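Local coordinates for protein acetate kinase (Entamoeba histolytica, PDB 4H0O) that probably interconverts acetate and acetyl phosphate as a magnesium-dependent, pyrophosphate-using acetate kinase of the ASKHA superfamily, at residues S282-M285 and R286-L289; D267-N270 and K271-L275; T301-L304 and A305-V308. One frame throughout, in Å; residues are numbered along the deposited sequence.

Contact 1 (S282-M285 and R286-L289); sequences SSDM and RDIL
The carboxylate of D284 and the guanidinium of R286 meet side-on, each oxygen taking one guanidinium nitrogen. NE of R286 reaches OD1 of D284 at 3.0 Å along an almost straight N-H...O line. NH2 of R286 lies 2.7 Å from OD2 of D284, on the syn lone pair of that oxygen. The two planes are only 22° apart, so the salt bridge is nearly flat. The arginine gets there by folding back: its chain is bent at chi3 (-62°), which turns the guanidinium toward the residue two places earlier. OD1 of D284 is gripped twice, because R286 N also donates to it at 3.0 Å, from the anti side. The D284 torsion (chi1 -162°) sets CG beside the residue's own carbonyl carbon, where OD1 can receive R286 N, the capping bond of D284 at the N-cap of helix 285-293.

S282 adds a second clasp. Its OG donates to OD2 of D287 at 3.0 Å, on the anti lone pair, and accepts from D284 N at 3.0 Å, closing an ST turn that ends on the N-cap residue itself. M285 points the other way, its bent chain bringing SD to 4.4 Å from CB of I288, on the side packed against F306 and Y309 of helix 299-324. D284, M285 and R286 are predicted to contribute to ATP binding, and at these residues an ST turn runs into an aspartate N-cap.

Contact 2 (D267-N270 and K271-L275); sequences DILN and KKSGL
I268 O and S273 OG meet at the C-terminal end of helix 262-271, where the chain turns off toward helix 274-279. K272 is the first residue to leave helical backbone angles, and G274 follows with a positive phi of 54°.

The backbone bonds come first. K271 N donates to D267 O at 2.8 Å and K272 N to I268 O at 3.0 Å, so the i to i+4 pattern lasts to the point where the chain turns off. Outside the two segments, T243 joins in: its OG1 is hydrogen-bonded to N270 O and its backbone to that of S273.

A salt bridge ties K272 back to D267. NZ of K272 approaches OD2 of D267 to 2.7 Å on the syn lone pair, and the lysine methylenes lie beside the same oxygen, with CD of K272 3.3 Å from OD2 of D267. The bend at chi2 (93°) folds the chain back over the preceding helical turn.

Packing across the subunit interface involves I268, L269 and S273, which lie against Y174, I170 and A169 of the second subunit. N270 lies close to R244, a predicted transition-state stabiliser. Within the turn, the hydroxyl of S273 donates to I268 O at 2.7 Å, reaching this carbonyl from the face opposite to K272 N, 41° out of its plane.

Contact 3 (T301-L304 and A305-V308); sequences TCQL and AFDV
Q303 and D307 face each other one turn apart on helix 299-324, and the glutamine can be followed outward from its backbone. CB of Q303 leads away from the next turn, with CG anti to the backbone N. CG comes within 4.1 Å of OD2 of D307. A bend at chi2 (67°) then swings the amide toward the following turn, and its nitrogen makes the polar contact: NE2 of Q303 donates to OD1 of D307 at 3.3 Å, along a moderately bent N-H...O line. D307 OD1 lies in the amide plane of Q303, but the nitrogen arrives from above the carboxylate, 38° out of its plane. The two flat groups are turned 46° against each other. NE2 also comes to 4.3 Å from CD2 of the F306 ring. The Q303-D307 side-chain bond supplements the backbone bond from D307 N to Q303 O, one of four consecutive i to i+4 bonds here.

On another side of the helix, L304 and V308 pack one turn apart, CD1 of L304 lying 3.9 Å from CG2 of V308. The CG2 methyl also lies 3.2 Å from L304 O, which accepts from V308 N.

Around this helical stretch, C302 and F306 meet helix 285-293 through I288 and M285, while A305 and L304 rest on V278 of helix 274-279. F306 also touches V343 and A346 of helix 341-350, and L304, D307 and V308 pack against Q175 and A164 of the second subunit.

How the contacts relate
Along the chain the three contacts follow in series, none nested in or crossing another. Contact 2 comes first and closes the turn between helices 262-271 and 274-279. Contact 1 lies in the loop after helix 274-279 and opens helix 285-293, and contact 3 lies within the long helix 299-324. They nevertheless meet in space: L275 at the end of contact 2 packs on M285 and I288 of contact 1 and touches A305 of contact 3. Contacts 1 and 3 pack directly on each other, L289 on F306 among them. Helices 274-279, 285-293 and 299-324 are thereby joined, with contacts 2 and 3 both reaching the second subunit.

Contact 1 (S282-M285 and R286-L289)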
loop_
_atom_site.group_PDB
_atom_site.type_symbol
_atom_site.label_atom_id
_atom_site.label_comp_id
_atom_site.label_asym_id
_atom_site.label_seq_id
_atom_site.Cartn_x
_atom_site.Cartn_y
_atom_site.Cartn_z
ATOM N N SER B 282 -20.958 -1.890 -12.157
ATOM C CA SER B 282 -20.924 -0.433 -12.263
ATOM C C SER B 282 -19.668 0.140 -11.610
ATOM O O SER B 282 -19.023 -0.522 -10.791
ATOM C CB SER B 282 -22.168 0.172 -11.600
ATOM O OG SER B 282 -22.177 1.587 -11.694
ATOM N N SER B 283 -19.329 1.373 -11.978
ATOM C CA SER B 283 -18.240 2.096 -11.331
ATOM C C SER B 283 -18.781 2.897 -10.152
ATOM O O SER B 283 -18.016 3.454 -9.365
ATOM C CB SER B 283 -17.552 3.036 -12.324
ATOM O OG SER B 283 -18.418 4.086 -12.725
ATOM N N ASP B 284 -20.107 2.950 -10.040
ATOM C CA ASP B 284 -20.768 3.719 -8.988
ATOM C C ASP B 284 -21.101 2.827 -7.789
ATOM O O ASP B 284 -21.762 1.795 -7.934
ATOM C CB ASP B 284 -22.037 4.377 -9.544
ATOM C CG ASP B 284 -22.537 5.522 -8.680
ATOM O OD1 ASP B 284 -22.627 5.358 -7.443
ATOM O OD2 ASP B 284 -22.843 6.596 -9.242
ATOM N N MET B 285 -20.639 3.231 -6.606
ATOM C CA MET B 285 -20.827 2.449 -5.383
ATOM C C MET B 285 -22.302 2.217 -5.048
ATOM O O MET B 285 -22.668 1.165 -4.515
ATOM C CB MET B 285 -20.119 3.126 -4.201
ATOM C CG MET B 285 -20.307 2.414 -2.861
ATOM S SD MET B 285 -19.681 0.716 -2.838
ATOM C CE MET B 285 -17.981 0.995 -2.347
ATOM N N ARG B 286 -23.144 3.196 -5.369
ATOM C CA ARG B 286 -24.566 3.127 -5.040
ATOM C C ARG B 286 -25.301 2.045 -5.835
ATOM O O ARG B 286 -26.199 1.386 -5.309
ATOM C CB ARG B 286 -25.225 4.497 -5.229
ATOM C CG ARG B 286 -24.694 5.566 -4.274
ATOM C CD ARG B 286 -25.068 6.968 -4.732
ATOM N NE ARG B 286 -24.494 7.279 -6.039
ATOM C CZ ARG B 286 -24.707 8.409 -6.707
ATOM N NH1 ARG B 286 -25.485 9.353 -6.195
ATOM N NH2 ARG B 286 -24.141 8.594 -7.892
ATOM N N ASP B 287 -24.914 1.863 -7.095
ATOM C CA ASP B 287 -25.450 0.779 -7.915
ATOM C C ASP B 287 -24.988 -0.574 -7.377
ATOM O O ASP B 287 -25.735 -1.556 -7.411
ATOM C CB ASP B 287 -25.009 0.929 -9.376
ATOM C CG ASP B 287 -25.568 2.178 -10.037
ATOM O OD1 ASP B 287 -26.644 2.653 -9.614
ATOM O OD2 ASP B 287 -24.929 2.678 -10.987
ATOM N N ILE B 288 -23.751 -0.614 -6.888
ATOM C CA ILE B 288 -23.172 -1.821 -6.302
ATOM C C ILE B 288 -23.937 -2.250 -5.050
ATOM O O ILE B 288 -24.313 -3.416 -4.914
ATOM C CB ILE B 288 -21.677 -1.615 -5.966
ATOM C CG1 ILE B 288 -20.858 -1.527 -7.256
ATOM C CG2 ILE B 288 -21.154 -2.741 -5.094
ATOM C CD1 ILE B 288 -19.404 -1.152 -7.050
ATOM N N LEU B 289 -24.161 -1.302 -4.144
ATOM C CA LEU B 289 -24.948 -1.541 -2.939
ATOM C C LEU B 289 -26.365 -1.982 -3.296
ATOM O O LEU B 289 -26.924 -2.884 -2.674
ATOM C CB LEU B 289 -25.008 -0.272 -2.088
ATOM C CG LEU B 289 -23.725 0.170 -1.387
ATOM C CD1 LEU B 289 -23.917 1.526 -0.733
ATOM C CD2 LEU B 289 -23.323 -0.859 -0.350
#

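Contact 2 (D267-N270 and K271-L275)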
loop_
_atom_site.group_PDB
_atom_site.type_symbol
_atom_site.label_atom_id
_atom_site.label_comp_id
_atom_site.label_asym_id
_atom_site.label_seq_id
_atom_site.Cartn_x
_atom_site.Cartn_y
_atom_site.Cartn_z
ATOM N N ASP B 267 -4.437 1.143 -19.596
ATOM C CA ASP B 267 -5.875 1.325 -19.755
ATOM C C ASP B 267 -6.667 0.469 -18.767
ATOM O O ASP B 267 -7.649 0.929 -18.183
ATOM C CB ASP B 267 -6.301 1.001 -21.188
ATOM C CG ASP B 267 -7.788 1.191 -21.412
ATOM O OD1 ASP B 267 -8.243 2.354 -21.437
ATOM O OD2 ASP B 267 -8.502 0.178 -21.564
ATOM N N ILE B 268 -6.237 -0.776 -18.586
ATOM C CA ILE B 268 -6.919 -1.706 -17.685
ATOM C C ILE B 268 -6.903 -1.212 -16.234
ATOM O O ILE B 268 -7.941 -1.187 -15.564
ATOM C CB ILE B 268 -6.302 -3.120 -17.759
ATOM C CG1 ILE B 268 -6.595 -3.769 -19.115
ATOM C CG2 ILE B 268 -6.842 -3.995 -16.649
ATOM C CD1 ILE B 268 -5.751 -5.014 -19.407
ATOM N N LEU B 269 -5.724 -0.812 -15.757
ATOM C CA LEU B 269 -5.550 -0.389 -14.368
ATOM C C LEU B 269 -6.170 0.979 -14.067
ATOM O O LEU B 269 -6.481 1.284 -12.914
ATOM C CB LEU B 269 -4.062 -0.395 -13.991
ATOM C CG LEU B 269 -3.340 -1.740 -14.114
ATOM C CD1 LEU B 269 -1.895 -1.646 -13.643
ATOM C CD2 LEU B 269 -4.081 -2.818 -13.337
ATOM N N ASN B 270 -6.344 1.800 -15.100
ATOM C CA ASN B 270 -6.896 3.146 -14.935
ATOM C C ASN B 270 -8.399 3.239 -15.202
ATOM O O ASN B 270 -9.095 4.050 -14.594
ATOM C CB ASN B 270 -6.164 4.140 -15.848
ATOM C CG ASN B 270 -4.977 4.800 -15.171
ATOM O OD1 ASN B 270 -5.139 5.723 -14.370
ATOM N ND2 ASN B 270 -3.773 4.339 -15.503
ATOM N N LYS B 271 -8.892 2.406 -16.114
ATOM C CA LYS B 271 -10.249 2.559 -16.632
ATOM C C LYS B 271 -11.121 1.315 -16.469
ATOM O O LYS B 271 -12.345 1.401 -16.553
ATOM C CB LYS B 271 -10.201 2.976 -18.109
ATOM C CG LYS B 271 -9.490 4.299 -18.384
ATOM C CD LYS B 271 -10.315 5.489 -17.900
ATOM C CE LYS B 271 -9.601 6.819 -18.151
ATOM N NZ LYS B 271 -9.397 7.111 -19.599
ATOM N N LYS B 272 -10.489 0.168 -16.240
ATOM C CA LYS B 272 -11.216 -1.092 -16.135
ATOM C C LYS B 272 -10.899 -1.866 -14.858
ATOM O O LYS B 272 -10.967 -3.096 -14.838
ATOM C CB LYS B 272 -10.938 -1.970 -17.359
ATOM C CG LYS B 272 -11.732 -1.580 -18.595
ATOM C CD LYS B 272 -10.949 -0.616 -19.473
ATOM C CE LYS B 272 -11.691 -0.321 -20.766
ATOM N NZ LYS B 272 -11.137 0.873 -21.463
ATOM N N SER B 273 -10.560 -1.149 -13.791
ATOM C CA SER B 273 -10.299 -1.787 -12.501
ATOM C C SER B 273 -11.168 -1.224 -11.374
ATOM O O SER B 273 -12.281 -0.749 -11.616
ATOM C CB SER B 273 -8.818 -1.674 -12.138
ATOM O OG SER B 273 -8.013 -2.265 -13.139
ATOM N N GLY B 274 -10.658 -1.294 -10.147
ATOM C CA GLY B 274 -11.371 -0.793 -8.987
ATOM C C GLY B 274 -12.767 -1.366 -8.830
ATOM O O GLY B 274 -12.996 -2.547 -9.103
ATOM N N LEU B 275 -13.701 -0.523 -8.397
ATOM C CA LEU B 275 -15.087 -0.933 -8.202
ATOM C C LEU B 275 -15.688 -1.542 -9.470
ATOM O O LEU B 275 -16.394 -2.549 -9.408
ATOM C CB LEU B 275 -15.927 0.254 -7.733
ATOM C CG LEU B 275 -15.625 0.786 -6.331
ATOM C CD1 LEU B 275 -16.387 2.078 -6.061
ATOM C CD2 LEU B 275 -15.967 -0.257 -5.279
#

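Contact 3 (T301-L304 and A305-V308)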
loop_
_atom_site.group_PDB
_atom_site.type_symbol
_atom_site.label_atom_id
_atom_site.label_comp_id
_atom_site.label_asym_id
_atom_site.label_seq_id
_atom_site.Cartn_x
_atom_site.Cartn_y
_atom_site.Cartn_z
ATOM N N THR B 301 -20.233 -10.614 -6.746
ATOM C CA THR B 301 -19.122 -9.782 -7.200
ATOM C C THR B 301 -19.215 -8.352 -6.677
ATOM O O THR B 301 -18.194 -7.708 -6.421
ATOM C CB THR B 301 -19.001 -9.775 -8.738
ATOM O OG1 THR B 301 -20.305 -9.696 -9.322
ATOM C CG2 THR B 301 -18.309 -11.042 -9.217
ATOM N N CYS B 302 -20.438 -7.853 -6.531
ATOM C CA CYS B 302 -20.653 -6.537 -5.941
ATOM C C CYS B 302 -20.309 -6.547 -4.454
ATOM O O CYS B 302 -19.774 -5.575 -3.923
ATOM C CB CYS B 302 -22.093 -6.072 -6.158
ATOM S SG CYS B 302 -22.458 -5.570 -7.857
ATOM N N GLN B 303 -20.610 -7.656 -3.787
ATOM C CA GLN B 303 -20.265 -7.814 -2.380
ATOM C C GLN B 303 -18.748 -7.885 -2.221
ATOM O O GLN B 303 -18.185 -7.344 -1.266
ATOM C CB GLN B 303 -20.918 -9.073 -1.805
ATOM C CG GLN B 303 -20.716 -9.255 -0.307
ATOM C CD GLN B 303 -21.440 -8.204 0.515
ATOM O OE1 GLN B 303 -22.664 -8.086 0.454
ATOM N NE2 GLN B 303 -20.683 -7.431 1.289
ATOM N N LEU B 304 -18.089 -8.550 -3.166
ATOM C CA LEU B 304 -16.634 -8.660 -3.145
ATOM C C LEU B 304 -15.992 -7.295 -3.369
ATOM O O LEU B 304 -15.044 -6.921 -2.678
ATOM C CB LEU B 304 -16.153 -9.650 -4.210
ATOM C CG LEU B 304 -14.633 -9.798 -4.326
ATOM C CD1 LEU B 304 -14.038 -10.306 -3.019
ATOM C CD2 LEU B 304 -14.240 -10.707 -5.489
ATOM N N ALA B 305 -16.522 -6.551 -4.334
ATOM C CA ALA B 305 -16.013 -5.222 -4.640
ATOM C C ALA B 305 -16.112 -4.298 -3.429
ATOM O O ALA B 305 -15.179 -3.550 -3.139
ATOM C CB ALA B 305 -16.749 -4.631 -5.829
ATOM N N PHE B 306 -17.240 -4.353 -2.722
ATOM C CA PHE B 306 -17.422 -3.542 -1.522
ATOM C C PHE B 306 -16.435 -3.948 -0.427
ATOM O O PHE B 306 -15.836 -3.089 0.224
ATOM C CB PHE B 306 -18.861 -3.636 -1.002
ATOM C CG PHE B 306 -19.115 -2.819 0.242
ATOM C CD1 PHE B 306 -19.297 -1.445 0.164
ATOM C CD2 PHE B 306 -19.180 -3.430 1.488
ATOM C CE1 PHE B 306 -19.534 -0.692 1.308
ATOM C CE2 PHE B 306 -19.416 -2.684 2.637
ATOM C CZ PHE B 306 -19.595 -1.314 2.546
ATOM N N ASP B 307 -16.266 -5.256 -0.234
ATOM C CA ASP B 307 -15.362 -5.772 0.794
ATOM C C ASP B 307 -13.907 -5.380 0.529
ATOM O O ASP B 307 -13.191 -4.962 1.443
ATOM C CB ASP B 307 -15.480 -7.298 0.905
ATOM C CG ASP B 307 -16.806 -7.746 1.508
ATOM O OD1 ASP B 307 -17.560 -6.890 2.017
ATOM O OD2 ASP B 307 -17.084 -8.966 1.484
ATOM N N VAL B 308 -13.479 -5.524 -0.723
ATOM C CA VAL B 308 -12.123 -5.160 -1.126
ATOM C C VAL B 308 -11.900 -3.657 -0.980
ATOM O O VAL B 308 -10.853 -3.217 -0.503
ATOM C CB VAL B 308 -11.833 -5.592 -2.582
ATOM C CG1 VAL B 308 -10.508 -5.016 -3.070
ATOM C CG2 VAL B 308 -11.831 -7.109 -2.696
#